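Local coordinates for xylose isomerase-like TIM barrel domain-containing protein (Parabacteroides distasonis, PDB 4KW2), which is of unknown function but folds as a xylose isomerase-like TIM barrel, a family to which sugar isomerases and AP endonucleases belong, at residues A20-G25 with Q233-L238; G173-I178 with I199-L204. All blocks are in the same frame, centred on the assembly; numbering follows the deposited sequence.

Contact 1: A20-G25 with Q233-L238; sequences ADWKVG and QHFNGL
Lys-23 and Gly-237 join the two segments through a backbone hydrogen bond, N to O 3.0 Å and almost straight at 173°. It opens the parallel pairing of strand 23-27 with strand 238-241, the first and last strands of the sheet, and so helps to close the TIM barrel. Just past it, Leu-238 sends CD1 to within 3.8 Å of Lys-23 CB and 3.7 Å of Gly-25 N, filling ground that a side chain at Gly-25 would crowd. The tight part continues at Trp-22. Its first torsion (chi1 55°) sets the indole between the backbone N and the carbonyl carbon, turned toward Val-227 and Leu-230 of helix 222-232, while CB rests 3.8 Å from Phe-235 CD2. The carbonyl O of Phe-235 meets the indole edge in its plane, 3.3 Å from CE3, and NE1 is bonded to Leu-260 O. Gly-237 suits its place because a CB would crowd Phe-235 CZ; its N lies over the face of that ring. Toward solvent the fit slackens: His-234, ending helix 222-232 in a Schellman motif, lies near an Asp-21 carboxylate that has two conformers and whose place here is uncertain, and the amide of Asn-236 leads outward. The hold thus rests on the backbone bond and on apolar contacts, and probably depends little on charge.

Contact 2: G173-I178 with I199-L204; sequences GVCADI and IKVAHL
Cys-175 and His-203 meet on neighbouring parallel strands of the TIM barrel, 173-178 and 199-204, on the face that also carries Val-201 and Asp-177. From CB of His-203, 3.5 Å from Asp-177 OD1, the ring runs out over the sulfur: CG and ND1 lie 3.7 Å from SG, CD2 and CE1 are nearer, and NE2 at the tip lies 3.4 Å from SG while bonding to Glu-52 OE2. Because SG stands anti to the backbone N of Cys-175 (chi1 180°), it sits under the ring centre in a sulfur-aromatic contact, 11° off the normal, a slim polarisable atom suited to a flat face. With an alanine in place of His-203, Glu-52 would probably be left without this partner and the sulfur without its ring cover. On the other face Ile-178 CG1 and Leu-204 CD1, 3.5 Å apart, belong to branched chains lying side by side, and small Ala-176 makes room for Ile-199 CG2. The backbones pair regularly from Cys-175 to Asp-177, but between Val-174 and Cys-175 the register slips by one. At this beta bulge Val-174 O takes two N-H groups, Lys-200 N at 3.1 Å and, more weakly, Val-201 N at 3.4 Å.

In the fold
Both contacts belong to the same closed parallel sheet, their centres about 11 Å apart. Contact 2 joins strands 172-178 and 199-204, consecutive strands of the chain, and is largely buried; contact 1 brings the start of the modelled chain onto the entry to the last strand, partly at the surface. Strand 199-204 is what connects them: Leu-238 N and O are probably hydrogen-bonded to Lys-200 O and Ala-202 N, and the Phe-235 ring packs against Ile-199. The chemistry follows the place. Contact 2 has several backbone bonds and polar side chains on one sheet face, whereas contact 1 has a single crossing bond, aromatic packing beneath helices and a looser polar fringe.

Contact 1: A20-G25 with Q233-L238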
loop_
_atom_site.group_PDB
_atom_site.type_symbol
_atom_site.label_atom_id
_atom_site.label_comp_id
_atom_site.label_asym_id
_atom_site.label_seq_id
_atom_site.Cartn_x
_atom_site.Cartn_y
_atom_site.Cartn_z
ATOM N N ALA A 20 -17.318 -27.925 3.732
ATOM C CA ALA A 20 -18.161 -28.323 4.900
ATOM C C ALA A 20 -18.683 -27.110 5.683
ATOM O O ALA A 20 -19.847 -26.736 5.523
ATOM C CB ALA A 20 -17.406 -29.282 5.817
ATOM N N ASP A 21 -17.832 -26.489 6.503
ATOM C CA ASP A 21 -18.293 -25.395 7.362
ATOM C C ASP A 21 -18.473 -24.100 6.567
ATOM O O ASP A 21 -19.568 -23.541 6.558
ATOM C CB ASP A 21 -17.371 -25.180 8.569
ATOM C CG ASP A 21 -18.117 -24.615 9.778
ATOM O OD1 ASP A 21 -19.277 -25.028 10.001
ATOM O OD2 ASP A 21 -17.551 -23.766 10.503
ATOM N N TRP A 22 -17.421 -23.640 5.890
ATOM C CA TRP A 22 -17.463 -22.392 5.111
ATOM C C TRP A 22 -17.033 -22.637 3.669
ATOM O O TRP A 22 -16.582 -23.728 3.335
ATOM C CB TRP A 22 -16.553 -21.325 5.745
ATOM C CG TRP A 22 -15.131 -21.773 5.939
ATOM C CD1 TRP A 22 -14.162 -21.877 4.983
ATOM C CD2 TRP A 22 -14.527 -22.189 7.169
ATOM N NE1 TRP A 22 -12.992 -22.330 5.542
ATOM C CE2 TRP A 22 -13.189 -22.530 6.882
ATOM C CE3 TRP A 22 -14.989 -22.308 8.485
ATOM C CZ2 TRP A 22 -12.308 -22.980 7.863
ATOM C CZ3 TRP A 22 -14.113 -22.753 9.459
ATOM C CH2 TRP A 22 -12.787 -23.085 9.142
ATOM N N LYS A 23 -17.164 -21.614 2.826
ATOM C CA LYS A 23 -16.691 -21.675 1.442
ATOM C C LYS A 23 -15.434 -20.836 1.268
ATOM O O LYS A 23 -15.310 -19.767 1.860
ATOM C CB LYS A 23 -17.744 -21.141 0.483
ATOM C CG LYS A 23 -19.110 -21.790 0.582
ATOM C CD LYS A 23 -20.123 -20.979 -0.217
ATOM C CE LYS A 23 -21.550 -21.270 0.209
ATOM N NZ LYS A 23 -21.971 -22.624 -0.226
ATOM N N VAL A 24 -14.514 -21.320 0.441
ATOM C CA VAL A 24 -13.321 -20.578 0.083
ATOM C C VAL A 24 -13.387 -20.233 -1.402
ATOM O O VAL A 24 -13.442 -21.125 -2.254
ATOM C CB VAL A 24 -12.034 -21.384 0.355
ATOM C CG1 VAL A 24 -10.806 -20.500 0.152
ATOM C CG2 VAL A 24 -12.060 -21.961 1.765
ATOM N N GLY A 25 -13.381 -18.935 -1.698
ATOM C CA GLY A 25 -13.403 -18.449 -3.069
ATOM C C GLY A 25 -12.298 -17.453 -3.349
ATOM O O GLY A 25 -11.587 -17.009 -2.442
ATOM N N GLN A 233 -15.798 -19.594 16.051
ATOM C CA GLN A 233 -16.910 -18.665 15.822
ATOM C C GLN A 233 -17.994 -19.235 14.906
ATOM O O GLN A 233 -18.965 -18.551 14.599
ATOM C CB GLN A 233 -16.388 -17.344 15.260
ATOM C CG GLN A 233 -15.628 -16.532 16.294
ATOM C CD GLN A 233 -15.006 -15.275 15.723
ATOM O OE1 GLN A 233 -13.913 -14.877 16.130
ATOM N NE2 GLN A 233 -15.701 -14.635 14.781
ATOM N N HIS A 234 -17.831 -20.490 14.489
ATOM C CA HIS A 234 -18.784 -21.164 13.614
ATOM C C HIS A 234 -19.088 -20.324 12.374
ATOM O O HIS A 234 -20.239 -20.182 11.965
ATOM C CB HIS A 234 -20.069 -21.505 14.374
ATOM C CG HIS A 234 -20.960 -22.466 13.651
ATOM N ND1 HIS A 234 -22.081 -22.063 12.953
ATOM C CD2 HIS A 234 -20.892 -23.811 13.509
ATOM C CE1 HIS A 234 -22.664 -23.118 12.416
ATOM N NE2 HIS A 234 -21.965 -24.192 12.739
ATOM N N PHE A 235 -18.043 -19.761 11.781
ATOM C CA PHE A 235 -18.190 -19.018 10.549
ATOM C C PHE A 235 -18.583 -20.004 9.467
ATOM O O PHE A 235 -17.936 -21.033 9.305
ATOM C CB PHE A 235 -16.883 -18.315 10.187
ATOM C CG PHE A 235 -16.931 -17.588 8.877
ATOM C CD1 PHE A 235 -17.622 -16.392 8.759
ATOM C CD2 PHE A 235 -16.292 -18.103 7.758
ATOM C CE1 PHE A 235 -17.667 -15.717 7.551
ATOM C CE2 PHE A 235 -16.336 -17.429 6.548
ATOM C CZ PHE A 235 -17.023 -16.235 6.448
ATOM N N ASN A 236 -19.661 -19.708 8.754
ATOM C CA ASN A 236 -20.098 -20.553 7.647
ATOM C C ASN A 236 -20.407 -19.757 6.378
ATOM O O ASN A 236 -21.175 -20.193 5.538
ATOM C CB ASN A 236 -21.291 -21.425 8.068
ATOM C CG ASN A 236 -22.463 -20.617 8.590
ATOM O OD1 ASN A 236 -22.520 -19.395 8.435
ATOM N ND2 ASN A 236 -23.408 -21.300 9.222
ATOM N N GLY A 237 -19.781 -18.595 6.240
ATOM C CA GLY A 237 -19.951 -17.771 5.058
ATOM C C GLY A 237 -18.859 -18.039 4.047
ATOM O O GLY A 237 -18.325 -19.141 3.970
ATOM N N LEU A 238 -18.519 -17.009 3.282
ATOM C CA LEU A 238 -17.534 -17.115 2.219
ATOM C C LEU A 238 -16.236 -16.434 2.634
ATOM O O LEU A 238 -16.236 -15.263 2.998
ATOM C CB LEU A 238 -18.091 -16.473 0.945
ATOM C CG LEU A 238 -17.163 -16.312 -0.265
ATOM C CD1 LEU A 238 -16.791 -17.669 -0.846
ATOM C CD2 LEU A 238 -17.812 -15.427 -1.317
#

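Contact 2: G173-I178 with I199-L204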
loop_
_atom_site.group_PDB
_atom_site.type_symbol
_atom_site.label_atom_id
_atom_site.label_comp_id
_atom_site.label_asym_id
_atom_site.label_seq_id
_atom_site.Cartn_x
_atom_site.Cartn_y
_atom_site.Cartn_z
ATOM N N GLY A 173 -26.258 -8.495 5.576
ATOM C CA GLY A 173 -25.122 -8.886 6.414
ATOM C C GLY A 173 -23.884 -8.028 6.214
ATOM O O GLY A 173 -23.955 -6.917 5.672
ATOM N N VAL A 174 -22.743 -8.564 6.639
ATOM C CA VAL A 174 -21.486 -7.827 6.667
ATOM C C VAL A 174 -20.382 -8.528 5.882
ATOM O O VAL A 174 -20.189 -9.737 5.999
ATOM C CB VAL A 174 -21.020 -7.631 8.124
ATOM C CG1 VAL A 174 -19.686 -6.896 8.186
ATOM C CG2 VAL A 174 -22.083 -6.874 8.904
ATOM N N CYS A 175 -19.664 -7.748 5.079
ATOM C CA CYS A 175 -18.415 -8.184 4.457
ATOM C C CYS A 175 -17.282 -7.706 5.347
ATOM O O CYS A 175 -16.978 -6.514 5.387
ATOM C CB CYS A 175 -18.263 -7.586 3.057
ATOM S SG CYS A 175 -16.742 -8.054 2.198
ATOM N N ALA A 176 -16.670 -8.634 6.073
ATOM C CA ALA A 176 -15.629 -8.298 7.043
ATOM C C ALA A 176 -14.248 -8.373 6.414
ATOM O O ALA A 176 -13.908 -9.365 5.779
ATOM C CB ALA A 176 -15.704 -9.245 8.227
ATOM N N ASP A 177 -13.454 -7.323 6.602
ATOM C CA ASP A 177 -12.067 -7.312 6.152
ATOM C C ASP A 177 -11.168 -7.902 7.221
ATOM O O ASP A 177 -11.179 -7.454 8.364
ATOM C CB ASP A 177 -11.605 -5.888 5.833
ATOM C CG ASP A 177 -12.043 -5.424 4.460
ATOM O OD1 ASP A 177 -12.890 -6.093 3.824
ATOM O OD2 ASP A 177 -11.535 -4.379 4.008
ATOM N N ILE A 178 -10.406 -8.922 6.847
ATOM C CA ILE A 178 -9.380 -9.467 7.716
ATOM C C ILE A 178 -8.119 -8.704 7.373
ATOM O O ILE A 178 -7.552 -8.891 6.293
ATOM C CB ILE A 178 -9.172 -10.974 7.491
ATOM C CG1 ILE A 178 -10.506 -11.722 7.608
ATOM C CG2 ILE A 178 -8.140 -11.521 8.465
ATOM C CD1 ILE A 178 -11.312 -11.385 8.844
ATOM N N ILE A 199 -22.231 -12.091 9.688
ATOM C CA ILE A 199 -20.991 -12.038 8.909
ATOM C C ILE A 199 -21.090 -13.041 7.768
ATOM O O ILE A 199 -21.002 -14.246 7.994
ATOM C CB ILE A 199 -19.735 -12.383 9.742
ATOM C CG1 ILE A 199 -19.648 -11.528 11.014
ATOM C CG2 ILE A 199 -18.481 -12.204 8.896
ATOM C CD1 ILE A 199 -19.527 -10.041 10.760
ATOM N N LYS A 200 -21.264 -12.543 6.546
ATOM C CA LYS A 200 -21.483 -13.414 5.391
ATOM C C LYS A 200 -20.230 -13.632 4.543
ATOM O O LYS A 200 -20.090 -14.679 3.921
ATOM C CB LYS A 200 -22.615 -12.861 4.524
ATOM C CG LYS A 200 -23.958 -12.880 5.229
ATOM C CD LYS A 200 -25.095 -12.539 4.287
ATOM C CE LYS A 200 -26.405 -12.369 5.044
ATOM N NZ LYS A 200 -26.812 -13.597 5.781
ATOM N N VAL A 201 -19.337 -12.646 4.511
ATOM C CA VAL A 201 -18.130 -12.719 3.698
ATOM C C VAL A 201 -16.931 -12.187 4.483
ATOM O O VAL A 201 -17.028 -11.173 5.163
ATOM C CB VAL A 201 -18.286 -11.914 2.382
ATOM C CG1 VAL A 201 -17.006 -11.948 1.553
ATOM C CG2 VAL A 201 -19.456 -12.449 1.569
ATOM N N ALA A 202 -15.802 -12.881 4.381
ATOM C CA ALA A 202 -14.546 -12.397 4.929
ATOM C C ALA A 202 -13.562 -12.167 3.789
ATOM O O ALA A 202 -13.220 -13.095 3.068
ATOM C CB ALA A 202 -13.983 -13.400 5.920
ATOM N N HIS A 203 -13.117 -10.924 3.631
ATOM C CA HIS A 203 -12.094 -10.575 2.647
ATOM C C HIS A 203 -10.701 -10.757 3.221
ATOM O O HIS A 203 -10.323 -10.071 4.164
ATOM C CB HIS A 203 -12.248 -9.120 2.209
ATOM C CG HIS A 203 -13.262 -8.913 1.137
ATOM N ND1 HIS A 203 -13.423 -7.705 0.493
ATOM C CD2 HIS A 203 -14.156 -9.761 0.577
ATOM C CE1 HIS A 203 -14.380 -7.815 -0.410
ATOM N NE2 HIS A 203 -14.842 -9.052 -0.379
ATOM N N LEU A 204 -9.948 -11.689 2.654
ATOM C CA LEU A 204 -8.518 -11.807 2.914
ATOM C C LEU A 204 -7.777 -11.088 1.810
ATOM O O LEU A 204 -7.808 -11.522 0.657
ATOM C CB LEU A 204 -8.078 -13.267 2.924
ATOM C CG LEU A 204 -7.996 -13.961 4.274
ATOM C CD1 LEU A 204 -9.309 -13.807 5.026
ATOM C CD2 LEU A 204 -7.647 -15.423 4.051
#